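Local coordinates for DspB (Aggregatibacter actinomycetemcomitans, PDB 1YHT), which probably acts as a family 20 beta-N-acetylhexosaminidase, cutting N-acetylhexosamine-containing polysaccharide and so releasing bacterial biofilms, at residues E190-F195 / G219-T224; T213-D218 / I232-W237; E226-N231 / K265-L270; S258-L263 / N314-T319. One frame throughout, in Å; residues are numbered along the deposited sequence.

Contact 1: E190-F195 / G219-T224; sequences ESNHEF and GLIKNT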
# COMPACT_ATOMS: atom_id res chain seq x y z
N GLU A 190 -11.22 -12.00 16.95
CA GLU A 190 -12.41 -11.97 16.11
C GLU A 190 -12.78 -10.49 16.02
O GLU A 190 -13.18 -9.88 17.02
CB GLU A 190 -13.57 -12.77 16.77
CG GLU A 190 -13.40 -14.31 16.79
CD GLU A 190 -12.43 -14.84 17.86
OE1 GLU A 190 -12.65 -14.59 19.06
OE2 GLU A 190 -11.45 -15.56 17.50
N SER A 191 -12.59 -9.90 14.84
CA SER A 191 -12.87 -8.47 14.67
C SER A 191 -13.57 -8.13 13.36
O SER A 191 -13.81 -6.96 13.09
CB SER A 191 -11.57 -7.63 14.82
OG SER A 191 -10.72 -7.72 13.69
N ASN A 192 -13.91 -9.15 12.56
CA ASN A 192 -14.27 -8.94 11.17
C ASN A 192 -15.52 -8.13 10.98
O ASN A 192 -15.54 -7.27 10.10
CB ASN A 192 -14.39 -10.22 10.35
CG ASN A 192 -14.61 -9.93 8.86
OD1 ASN A 192 -13.65 -9.59 8.09
ND2 ASN A 192 -15.88 -9.95 8.45
N HIS A 193 -16.56 -8.39 11.77
CA HIS A 193 -17.82 -7.67 11.55
C HIS A 193 -17.63 -6.19 11.72
O HIS A 193 -18.11 -5.44 10.93
CB HIS A 193 -18.97 -8.18 12.43
CG HIS A 193 -19.27 -9.64 12.20
ND1 HIS A 193 -20.12 -10.08 11.21
CD2 HIS A 193 -18.75 -10.75 12.78
CE1 HIS A 193 -20.12 -11.41 11.19
NE2 HIS A 193 -19.32 -11.83 12.15
N GLU A 194 -16.92 -5.77 12.76
CA GLU A 194 -16.70 -4.34 12.97
C GLU A 194 -15.79 -3.72 11.90
O GLU A 194 -15.84 -2.52 11.66
CB GLU A 194 -16.12 -4.08 14.37
CG GLU A 194 -17.11 -4.32 15.47
CD GLU A 194 -18.21 -3.25 15.53
OE1 GLU A 194 -18.01 -2.11 15.00
OE2 GLU A 194 -19.27 -3.60 16.13
N PHE A 195 -14.97 -4.54 11.24
CA PHE A 195 -14.15 -4.06 10.16
C PHE A 195 -15.00 -3.57 8.99
O PHE A 195 -14.69 -2.55 8.39
CB PHE A 195 -13.12 -5.10 9.72
CG PHE A 195 -12.26 -4.62 8.58
CD1 PHE A 195 -11.37 -3.57 8.80
CD2 PHE A 195 -12.43 -5.14 7.30
CE1 PHE A 195 -10.61 -3.07 7.76
CE2 PHE A 195 -11.66 -4.65 6.21
CZ PHE A 195 -10.75 -3.61 6.44
N GLY A 219 -9.67 -8.63 4.59
CA GLY A 219 -10.88 -8.63 5.38
C GLY A 219 -12.12 -9.01 4.65
O GLY A 219 -13.20 -8.93 5.19
N LEU A 220 -11.96 -9.47 3.40
CA LEU A 220 -13.08 -9.83 2.56
C LEU A 220 -13.33 -11.31 2.72
O LEU A 220 -12.58 -12.14 2.17
CB LEU A 220 -12.80 -9.46 1.08
CG LEU A 220 -12.59 -7.96 0.82
CD1 LEU A 220 -12.25 -7.65 -0.62
CD2 LEU A 220 -13.81 -7.17 1.22
N ILE A 221 -14.35 -11.62 3.52
CA ILE A 221 -14.70 -13.00 3.80
C ILE A 221 -16.11 -13.29 3.33
O ILE A 221 -16.90 -12.39 3.14
CB ILE A 221 -14.51 -13.36 5.28
CG1 ILE A 221 -15.52 -12.59 6.17
CG2 ILE A 221 -13.04 -13.09 5.72
CD1 ILE A 221 -15.48 -13.07 7.60
N LYS A 222 -16.41 -14.55 3.09
CA LYS A 222 -17.74 -14.96 2.57
C LYS A 222 -18.91 -14.56 3.46
O LYS A 222 -19.95 -14.21 2.96
CB LYS A 222 -17.77 -16.47 2.38
CG LYS A 222 -16.95 -16.96 1.22
CD LYS A 222 -17.06 -18.49 1.10
CE LYS A 222 -15.82 -19.10 0.49
NZ LYS A 222 -15.87 -20.62 0.61
N ASN A 223 -18.71 -14.62 4.78
CA ASN A 223 -19.75 -14.30 5.76
C ASN A 223 -20.26 -12.90 5.72
O ASN A 223 -21.42 -12.67 6.08
CB ASN A 223 -19.26 -14.51 7.20
CG ASN A 223 -19.30 -15.94 7.62
OD1 ASN A 223 -19.82 -16.79 6.90
ND2 ASN A 223 -18.72 -16.22 8.78
N THR A 224 -19.41 -11.96 5.29
CA THR A 224 -19.69 -10.52 5.46
C THR A 224 -19.41 -9.63 4.23
O THR A 224 -19.79 -8.48 4.21
CB THR A 224 -18.86 -9.95 6.62
OG1 THR A 224 -17.46 -10.12 6.37
CG2 THR A 224 -19.21 -10.60 7.98

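Contact 2: T213-D218 / I232-W237; sequences TRMWND and IEITYW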
# COMPACT_ATOMS: atom_id res chain seq x y z
N THR A 213 -11.98 4.67 -3.00
CA THR A 213 -11.27 3.91 -1.98
C THR A 213 -10.60 2.67 -2.60
O THR A 213 -11.20 1.93 -3.38
CB THR A 213 -12.30 3.46 -0.87
OG1 THR A 213 -13.01 4.60 -0.36
CG2 THR A 213 -11.64 2.68 0.24
N ARG A 214 -9.35 2.47 -2.23
CA ARG A 214 -8.63 1.23 -2.46
C ARG A 214 -8.39 0.54 -1.11
O ARG A 214 -8.21 1.19 -0.06
CB ARG A 214 -7.33 1.46 -3.25
CG ARG A 214 -7.57 1.88 -4.68
CD ARG A 214 -7.37 0.75 -5.71
NE ARG A 214 -7.87 1.16 -7.03
CZ ARG A 214 -7.15 1.71 -8.01
NH1 ARG A 214 -5.83 1.86 -7.91
NH2 ARG A 214 -7.77 2.12 -9.13
N MET A 215 -8.40 -0.79 -1.15
CA MET A 215 -8.25 -1.60 0.04
C MET A 215 -7.66 -2.98 -0.24
O MET A 215 -8.01 -3.58 -1.23
CB MET A 215 -9.64 -1.76 0.69
CG MET A 215 -9.56 -2.29 2.05
SD MET A 215 -11.25 -2.42 2.77
CE MET A 215 -11.76 -3.88 1.93
N TRP A 216 -6.80 -3.48 0.67
CA TRP A 216 -6.24 -4.82 0.59
C TRP A 216 -7.39 -5.85 0.77
O TRP A 216 -8.41 -5.54 1.38
CB TRP A 216 -5.13 -5.03 1.66
CG TRP A 216 -3.91 -4.16 1.51
CD1 TRP A 216 -3.45 -3.22 2.38
CD2 TRP A 216 -2.97 -4.18 0.42
NE1 TRP A 216 -2.29 -2.65 1.90
CE2 TRP A 216 -1.98 -3.22 0.70
CE3 TRP A 216 -2.84 -4.97 -0.73
CZ2 TRP A 216 -0.89 -2.99 -0.14
CZ3 TRP A 216 -1.79 -4.77 -1.55
CH2 TRP A 216 -0.80 -3.76 -1.26
N ASN A 217 -7.24 -7.06 0.21
CA ASN A 217 -8.36 -8.05 0.27
C ASN A 217 -8.57 -8.81 1.58
O ASN A 217 -9.51 -9.55 1.68
CB ASN A 217 -8.26 -9.07 -0.86
CG ASN A 217 -7.06 -9.95 -0.72
OD1 ASN A 217 -5.94 -9.52 -0.97
ND2 ASN A 217 -7.27 -11.20 -0.29
N ASP A 218 -7.70 -8.61 2.56
CA ASP A 218 -7.58 -9.53 3.68
C ASP A 218 -8.90 -9.71 4.46
O ASP A 218 -9.19 -10.81 4.95
CB ASP A 218 -6.52 -9.08 4.68
CG ASP A 218 -5.17 -8.84 4.07
OD1 ASP A 218 -4.18 -9.25 4.70
OD2 ASP A 218 -5.10 -8.22 2.99
N ILE A 232 -15.83 0.11 -3.27
CA ILE A 232 -14.45 0.04 -2.76
C ILE A 232 -13.70 -0.84 -3.74
O ILE A 232 -14.24 -1.88 -4.22
CB ILE A 232 -14.35 -0.54 -1.36
CG1 ILE A 232 -14.97 0.42 -0.34
CG2 ILE A 232 -12.83 -0.83 -1.00
CD1 ILE A 232 -15.18 -0.22 1.09
N GLU A 233 -12.49 -0.41 -4.10
CA GLU A 233 -11.70 -1.10 -5.11
C GLU A 233 -10.62 -1.92 -4.43
O GLU A 233 -9.97 -1.44 -3.51
CB GLU A 233 -11.12 -0.11 -6.13
CG GLU A 233 -12.19 0.77 -6.80
CD GLU A 233 -11.69 1.75 -7.84
OE1 GLU A 233 -10.46 1.85 -8.05
OE2 GLU A 233 -12.53 2.46 -8.45
N ILE A 234 -10.49 -3.19 -4.83
CA ILE A 234 -9.67 -4.14 -4.11
C ILE A 234 -8.29 -4.35 -4.75
O ILE A 234 -8.19 -4.62 -5.98
CB ILE A 234 -10.37 -5.48 -3.97
CG1 ILE A 234 -11.82 -5.32 -3.39
CG2 ILE A 234 -9.50 -6.44 -3.17
CD1 ILE A 234 -11.93 -4.35 -2.27
N THR A 235 -7.25 -4.23 -3.92
CA THR A 235 -5.88 -4.64 -4.28
C THR A 235 -5.61 -6.03 -3.71
O THR A 235 -5.33 -6.19 -2.52
CB THR A 235 -4.81 -3.54 -3.84
OG1 THR A 235 -4.85 -3.28 -2.43
CG2 THR A 235 -5.09 -2.28 -4.54
N TYR A 236 -5.75 -7.04 -4.57
CA TYR A 236 -5.81 -8.46 -4.19
C TYR A 236 -4.45 -9.12 -4.28
O TYR A 236 -3.95 -9.41 -5.39
CB TYR A 236 -6.81 -9.25 -5.09
CG TYR A 236 -7.30 -10.53 -4.44
CD1 TYR A 236 -8.60 -10.63 -3.92
CD2 TYR A 236 -6.45 -11.62 -4.24
CE1 TYR A 236 -9.05 -11.79 -3.24
CE2 TYR A 236 -6.89 -12.77 -3.60
CZ TYR A 236 -8.21 -12.87 -3.12
OH TYR A 236 -8.65 -14.04 -2.45
N TRP A 237 -3.83 -9.34 -3.12
CA TRP A 237 -2.44 -9.77 -3.07
C TRP A 237 -2.20 -11.26 -2.77
O TRP A 237 -1.22 -11.83 -3.23
CB TRP A 237 -1.64 -8.94 -2.11
CG TRP A 237 -1.94 -9.10 -0.67
CD1 TRP A 237 -2.99 -8.58 0.01
CD2 TRP A 237 -1.15 -9.80 0.29
NE1 TRP A 237 -2.92 -8.92 1.33
CE2 TRP A 237 -1.80 -9.68 1.53
CE3 TRP A 237 0.04 -10.52 0.21
CZ2 TRP A 237 -1.29 -10.22 2.70
CZ3 TRP A 237 0.58 -11.07 1.38
CH2 TRP A 237 -0.09 -10.92 2.61

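Contact 3: E226-N231 / K265-L270; sequences EQINPN and KGFTVL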
# COMPACT_ATOMS: atom_id res chain seq x y z
N GLU A 226 -20.53 -9.09 1.33
CA GLU A 226 -21.63 -8.49 0.65
C GLU A 226 -22.14 -7.24 1.38
O GLU A 226 -22.91 -6.52 0.79
CB GLU A 226 -22.75 -9.50 0.45
CG GLU A 226 -22.31 -10.76 -0.30
CD GLU A 226 -23.33 -11.88 -0.28
OE1 GLU A 226 -23.50 -12.58 0.76
OE2 GLU A 226 -23.99 -12.04 -1.32
N GLN A 227 -21.67 -6.97 2.61
CA GLN A 227 -22.00 -5.73 3.35
C GLN A 227 -21.07 -4.55 3.02
O GLN A 227 -21.31 -3.43 3.41
CB GLN A 227 -21.91 -6.00 4.86
CG GLN A 227 -22.87 -7.07 5.38
CD GLN A 227 -22.50 -7.60 6.75
OE1 GLN A 227 -22.19 -6.83 7.64
NE2 GLN A 227 -22.51 -8.92 6.92
N ILE A 228 -19.99 -4.83 2.30
CA ILE A 228 -18.97 -3.83 1.96
C ILE A 228 -19.51 -2.97 0.85
O ILE A 228 -20.19 -3.48 -0.04
CB ILE A 228 -17.64 -4.59 1.49
CG1 ILE A 228 -16.84 -4.97 2.71
CG2 ILE A 228 -16.79 -3.77 0.55
CD1 ILE A 228 -16.01 -3.81 3.29
N ASN A 229 -19.23 -1.67 0.93
CA ASN A 229 -19.50 -0.71 -0.14
C ASN A 229 -19.00 -1.30 -1.44
O ASN A 229 -17.81 -1.54 -1.58
CB ASN A 229 -18.73 0.62 0.16
CG ASN A 229 -18.96 1.73 -0.90
OD1 ASN A 229 -19.51 1.49 -1.95
ND2 ASN A 229 -18.52 2.96 -0.58
N PRO A 230 -19.90 -1.54 -2.40
CA PRO A 230 -19.41 -2.22 -3.59
C PRO A 230 -18.54 -1.35 -4.46
O PRO A 230 -18.02 -1.86 -5.43
CB PRO A 230 -20.67 -2.62 -4.33
CG PRO A 230 -21.73 -1.62 -3.90
CD PRO A 230 -21.33 -1.21 -2.48
N ASN A 231 -18.44 -0.05 -4.16
CA ASN A 231 -17.53 0.82 -4.89
C ASN A 231 -16.06 0.76 -4.40
O ASN A 231 -15.15 1.32 -5.04
CB ASN A 231 -18.00 2.28 -4.86
CG ASN A 231 -19.26 2.52 -5.70
OD1 ASN A 231 -20.07 3.41 -5.38
ND2 ASN A 231 -19.43 1.75 -6.77
N LYS A 265 -19.24 -10.68 -8.16
CA LYS A 265 -20.06 -9.69 -7.50
C LYS A 265 -19.92 -8.27 -8.04
O LYS A 265 -20.60 -7.40 -7.58
CB LYS A 265 -19.82 -9.69 -5.98
CG LYS A 265 -20.70 -10.69 -5.22
CD LYS A 265 -22.16 -10.20 -5.06
CE LYS A 265 -22.33 -9.46 -3.72
NZ LYS A 265 -23.50 -8.55 -3.58
N GLY A 266 -19.08 -8.02 -9.02
CA GLY A 266 -19.01 -6.68 -9.58
C GLY A 266 -17.90 -5.76 -9.06
O GLY A 266 -17.84 -4.59 -9.44
N PHE A 267 -17.03 -6.27 -8.20
CA PHE A 267 -15.97 -5.43 -7.64
C PHE A 267 -14.93 -5.10 -8.67
O PHE A 267 -14.54 -5.95 -9.48
CB PHE A 267 -15.29 -6.11 -6.44
CG PHE A 267 -16.09 -6.00 -5.17
CD1 PHE A 267 -15.90 -4.95 -4.31
CD2 PHE A 267 -17.06 -6.94 -4.86
CE1 PHE A 267 -16.65 -4.83 -3.14
CE2 PHE A 267 -17.82 -6.85 -3.69
CZ PHE A 267 -17.62 -5.82 -2.82
N THR A 268 -14.43 -3.86 -8.57
CA THR A 268 -13.16 -3.51 -9.16
C THR A 268 -12.05 -4.19 -8.39
O THR A 268 -11.94 -4.03 -7.18
CB THR A 268 -12.99 -2.00 -9.12
OG1 THR A 268 -14.05 -1.42 -9.88
CG2 THR A 268 -11.67 -1.56 -9.69
N VAL A 269 -11.25 -4.99 -9.08
CA VAL A 269 -10.16 -5.68 -8.43
C VAL A 269 -8.88 -5.53 -9.27
O VAL A 269 -8.87 -5.87 -10.46
CB VAL A 269 -10.45 -7.16 -8.21
CG1 VAL A 269 -9.33 -7.78 -7.39
CG2 VAL A 269 -11.85 -7.38 -7.51
N LEU A 270 -7.80 -5.11 -8.60
CA LEU A 270 -6.45 -5.11 -9.18
C LEU A 270 -5.67 -6.28 -8.61
O LEU A 270 -5.75 -6.57 -7.41
CB LEU A 270 -5.69 -3.81 -8.88
CG LEU A 270 -6.18 -2.54 -9.58
CD1 LEU A 270 -7.49 -2.02 -8.93
CD2 LEU A 270 -5.10 -1.46 -9.57
O HOH W 1 -15.57 -1.99 -6.64

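Contact 4: S258-L263 / N314-T319; sequences SLPELL and NRVQNT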
# COMPACT_ATOMS: atom_id res chain seq x y z
N SER A 258 -12.43 -15.39 -2.94
CA SER A 258 -11.44 -15.46 -4.03
C SER A 258 -11.58 -14.24 -4.95
O SER A 258 -12.59 -13.53 -4.93
CB SER A 258 -11.69 -16.72 -4.86
OG SER A 258 -12.84 -16.54 -5.66
N LEU A 259 -10.55 -14.01 -5.76
CA LEU A 259 -10.59 -12.94 -6.70
C LEU A 259 -11.78 -13.15 -7.67
O LEU A 259 -12.54 -12.22 -7.90
CB LEU A 259 -9.22 -12.76 -7.39
CG LEU A 259 -9.15 -11.66 -8.45
CD1 LEU A 259 -7.77 -11.00 -8.54
CD2 LEU A 259 -9.58 -12.20 -9.78
N PRO A 260 -11.95 -14.38 -8.23
CA PRO A 260 -13.10 -14.54 -9.11
C PRO A 260 -14.43 -14.27 -8.43
O PRO A 260 -15.33 -13.75 -9.05
CB PRO A 260 -12.99 -16.00 -9.57
CG PRO A 260 -11.47 -16.30 -9.46
CD PRO A 260 -11.13 -15.60 -8.18
N GLU A 261 -14.56 -14.66 -7.17
CA GLU A 261 -15.79 -14.40 -6.42
C GLU A 261 -16.10 -12.92 -6.32
O GLU A 261 -17.26 -12.50 -6.44
CB GLU A 261 -15.74 -15.07 -5.07
CG GLU A 261 -16.06 -16.54 -5.17
CD GLU A 261 -15.58 -17.36 -4.01
OE1 GLU A 261 -14.83 -16.89 -3.13
OE2 GLU A 261 -15.96 -18.55 -3.96
N LEU A 262 -15.05 -12.11 -6.16
CA LEU A 262 -15.19 -10.66 -6.12
C LEU A 262 -15.61 -10.12 -7.47
O LEU A 262 -16.50 -9.28 -7.55
CB LEU A 262 -13.87 -10.02 -5.68
CG LEU A 262 -13.51 -10.21 -4.18
CD1 LEU A 262 -12.11 -9.70 -3.87
CD2 LEU A 262 -14.51 -9.56 -3.27
N LEU A 263 -14.99 -10.64 -8.53
CA LEU A 263 -15.32 -10.22 -9.91
C LEU A 263 -16.77 -10.53 -10.23
O LEU A 263 -17.48 -9.72 -10.82
CB LEU A 263 -14.42 -10.93 -10.90
CG LEU A 263 -12.93 -10.60 -10.83
CD1 LEU A 263 -12.18 -11.38 -11.88
CD2 LEU A 263 -12.67 -9.12 -10.98
N ASN A 314 -7.07 -22.02 -11.04
CA ASN A 314 -8.21 -21.10 -10.82
C ASN A 314 -8.05 -19.77 -11.56
O ASN A 314 -8.74 -18.79 -11.25
CB ASN A 314 -8.45 -20.84 -9.33
CG ASN A 314 -7.20 -20.45 -8.60
OD1 ASN A 314 -6.21 -20.07 -9.22
ND2 ASN A 314 -7.19 -20.61 -7.27
N ARG A 315 -7.18 -19.75 -12.55
CA ARG A 315 -6.86 -18.52 -13.23
C ARG A 315 -8.08 -17.95 -13.92
O ARG A 315 -9.05 -18.67 -14.22
CB ARG A 315 -5.74 -18.74 -14.22
CG ARG A 315 -6.22 -19.36 -15.51
CD ARG A 315 -5.08 -20.04 -16.17
NE ARG A 315 -4.08 -19.07 -16.62
CZ ARG A 315 -2.91 -19.40 -17.14
NH1 ARG A 315 -2.56 -20.67 -17.32
NH2 ARG A 315 -2.08 -18.44 -17.50
N VAL A 316 -8.05 -16.65 -14.14
CA VAL A 316 -9.14 -15.98 -14.82
C VAL A 316 -8.82 -15.98 -16.32
O VAL A 316 -7.74 -15.55 -16.72
CB VAL A 316 -9.36 -14.56 -14.28
CG1 VAL A 316 -10.41 -13.83 -15.08
CG2 VAL A 316 -9.77 -14.63 -12.81
N GLN A 317 -9.74 -16.50 -17.12
CA GLN A 317 -9.55 -16.54 -18.58
C GLN A 317 -10.09 -15.25 -19.20
O GLN A 317 -9.53 -14.72 -20.14
CB GLN A 317 -10.27 -17.75 -19.19
CG GLN A 317 -9.35 -18.64 -20.02
CD GLN A 317 -8.64 -19.66 -19.15
OE1 GLN A 317 -9.27 -20.53 -18.54
NE2 GLN A 317 -7.31 -19.58 -19.11
N ASN A 318 -11.21 -14.78 -18.66
CA ASN A 318 -11.78 -13.47 -19.00
C ASN A 318 -11.08 -12.29 -18.30
O ASN A 318 -11.68 -11.61 -17.44
CB ASN A 318 -13.30 -13.45 -18.71
CG ASN A 318 -13.69 -14.22 -17.39
OD1 ASN A 318 -13.62 -13.68 -16.27
ND2 ASN A 318 -14.10 -15.48 -17.55
N THR A 319 -9.83 -12.00 -18.68
CA THR A 319 -9.07 -10.93 -17.97
C THR A 319 -9.61 -9.49 -18.18
O THR A 319 -9.24 -8.61 -17.41
CB THR A 319 -7.55 -10.97 -18.25
OG1 THR A 319 -7.29 -10.67 -19.63
CG2 THR A 319 -6.95 -12.32 -17.86

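Contact 1: E190-F195 / G219-T224
Thr224 OG1 and the carboxamide of Asn192 make the shortest polar approach, but the amide is probably modelled the wrong way round, so the identity of its two end atoms is doubtful. As deposited, Asn192 ND2 is 2.6 Å from Thr224 OG1, and OD1 of the same amide is 3.0 Å from Gly219 O; both are close polar approaches whose atoms remain unsettled. The position of the group as a whole is clearer. With CG anti to the backbone N (chi1 -174°), the side chain of Asn192 leaves the first turn of its helix and enters the bend of 219-224, where it is met from the opposite direction by both Ile221 and Thr224. Ile221 CD1 lies 3.5 Å from Asn192 CG.

Thr224 serves two neighbours with its two branches. Chi1 of 60° turns OG1 to Asn192, while CG2 extends to the imidazole of His193, 3.4 Å from ND1, the two side chains crossing at roughly a right angle. Further in, Phe195 CE2 stands 4.1 Å from Gly219 CA, the ring meeting this side-chain-free backbone obliquely. Phe195 also packs on Phe185 and on Met215 of strand 212-216, which places the inner end of the contact against the barrel wall, whereas His193 is exposed.

The contact joins the start of helix 192-208 to the loop leaving the next strand. That loop runs on to strand 233-236 without a regular helix, an irregular step in the (beta/alpha)8 barrel of family 20 glycoside hydrolases.

Contact 2: T213-D218 / I232-W237
Asn217 lies over the Tyr236 ring, and every part of its side chain has a neighbour. CB packs 3.7 Å from Ile234 CG2 and also reaches the ring carbons of Tyr236. Chi1 of 66° sets CG between the backbone N and the carbonyl carbon, which brings the amide over that ring with planes 13° apart, ND2 being 3.4 Å from Tyr236 CZ and offset toward the rim. OD1 accepts from Trp237 N at 3.0 Å, the donor standing above the carbonyl plane, while ND2 is bonded to Ser238 O. Having both polar ends engaged fixes the amide's rotation.

Next to it, Trp237 NE1 donates to Asp218 OD2 over 2.8 Å in an almost straight bond (165°). The acceptor is within the indole plane, but the N-H meets the carboxylate on its syn side, tilted from that group's plane. At the opposite end of the strands, Arg214 grips Glu233 OE1 side-on with NE and NH2, each 2.9 Å from that oxygen; guanidinium and carboxylate are nearly coplanar.

Between these ends the backbones pair in parallel, Met215 bonding through N to Glu233 O (2.9 Å) and through O to Thr235 N. Trp216 lies beside a bound acetic acid and Trp237 beside a glycerol, both probably from the crystallisation liquor, which may mark a pocket at the C-terminal mouth of a (beta/alpha)8 barrel.

Contact 3: E226-N231 / K265-L270
Apolar packing is centred on the ring of Phe267, which crosses the side chain of Ile228 at about a right angle. Ile228 CG2 comes to the ring edge, near its plane, 3.8 Å from Phe267 CE1. The same CE1 lies 3.8 Å from Pro230 CA, here in an oblique approach, so the ring touches backbone as well as side chain. Chi1 of -79° places the ring beside its own backbone N and directs it at residues 228-230. Phe267 also touches Leu262 of helix 259-264.

The fold explains why these pieces meet: 226-231 leads into strand 233-236, and the other segment, 265-270, runs into strand 269-271. The two strands are parallel neighbours of the barrel, so the contact lies where both begin.

Among polar links, one water bridges the backbones. It donates to Pro230 O at 2.7 Å and accepts from Thr268 N at 2.9 Å. Each side has its own turn: Asn229 OD1 accepts from Asn231 N (2.9 Å), an Asx turn, and Gly266, with positive phi, ends helix 259-264 in a Schellman motif.

The charged pair lies at the exposed rim. Lys265, bent at chi2 and chi3, lays CE 3.7 Å from Glu226 CG, the two chains crossing nearly perpendicularly. Glu226 OE2 and Lys265 NZ remain 4.2 Å apart, beyond a salt bridge, and the aliphatic carbons do the touching.

Contact 4: S258-L263 / N314-T319
Asn314 meets Pro260 through its backbone rather than its amide: Asn314 O lies 4.1 Å from Pro260 CG. The O and ND2 of Asn314 are hydrogen-bonded to Trp307 and Asp308 respectively, and Trp307 also touches Pro260. The proline ring thus rests beside a carbonyl whose polar need is met elsewhere.

Val316, two residues on, carries most of the contact. It points its side chain's first bond at the helix, and with CG1 anti to the backbone N (chi1 175°) the other methyl, CG2, is the one presented. Three side chains receive it. Leu259 CD2 is 3.9 Å from Val316 CG2, the chains crossing at about a right angle. Pro260 CG comes obliquely to 4.1 Å from the same CG2, and Leu263 CD1 reaches toward that methyl tip to tip at 4.2 Å. Leu259 and Leu263 are one helical turn apart, with Pro260 next to Leu259 in sequence, so a single methyl is met by three side chains of one helix. No hydrogen bond crosses between the segments; the join is made by apolar carbons and the one carbonyl.

The helix receiving the methyl begins in a capping box: Glu261 N donates to Ser258 OG (3.0 Å), and Ser258 N donates to Glu261 OE1 (2.8 Å, 178°). Its Leu259 and Leu262 also pack on strands 233-236 and 269-271, as expected of a helix in the crossover between these parallel strands, a beta-alpha-beta unit of the barrel.

Overall arrangement
From the N terminus, contact 1 opens at the start of helix 192-208. Strand 212-216 opens contact 2 before 219-224 closes contact 1, so these two cross. Residues 226-231 then open contact 3 just before strand 233-236 closes contact 2, and helix 259-264 opens contact 4 before 265-270 closes contact 3; 314-319 ends the series. Successive contacts thus interlock and none nests inside another. No regular helix lies between the segments of contact 2, and contacts 1 and 3 both use that irregular link. Strand 233-236 joins contacts 2 and 3 through sheet bonding to 269-271, while Leu220 of contact 1 touches Ile234, Ile228 and Leu262 in the other three.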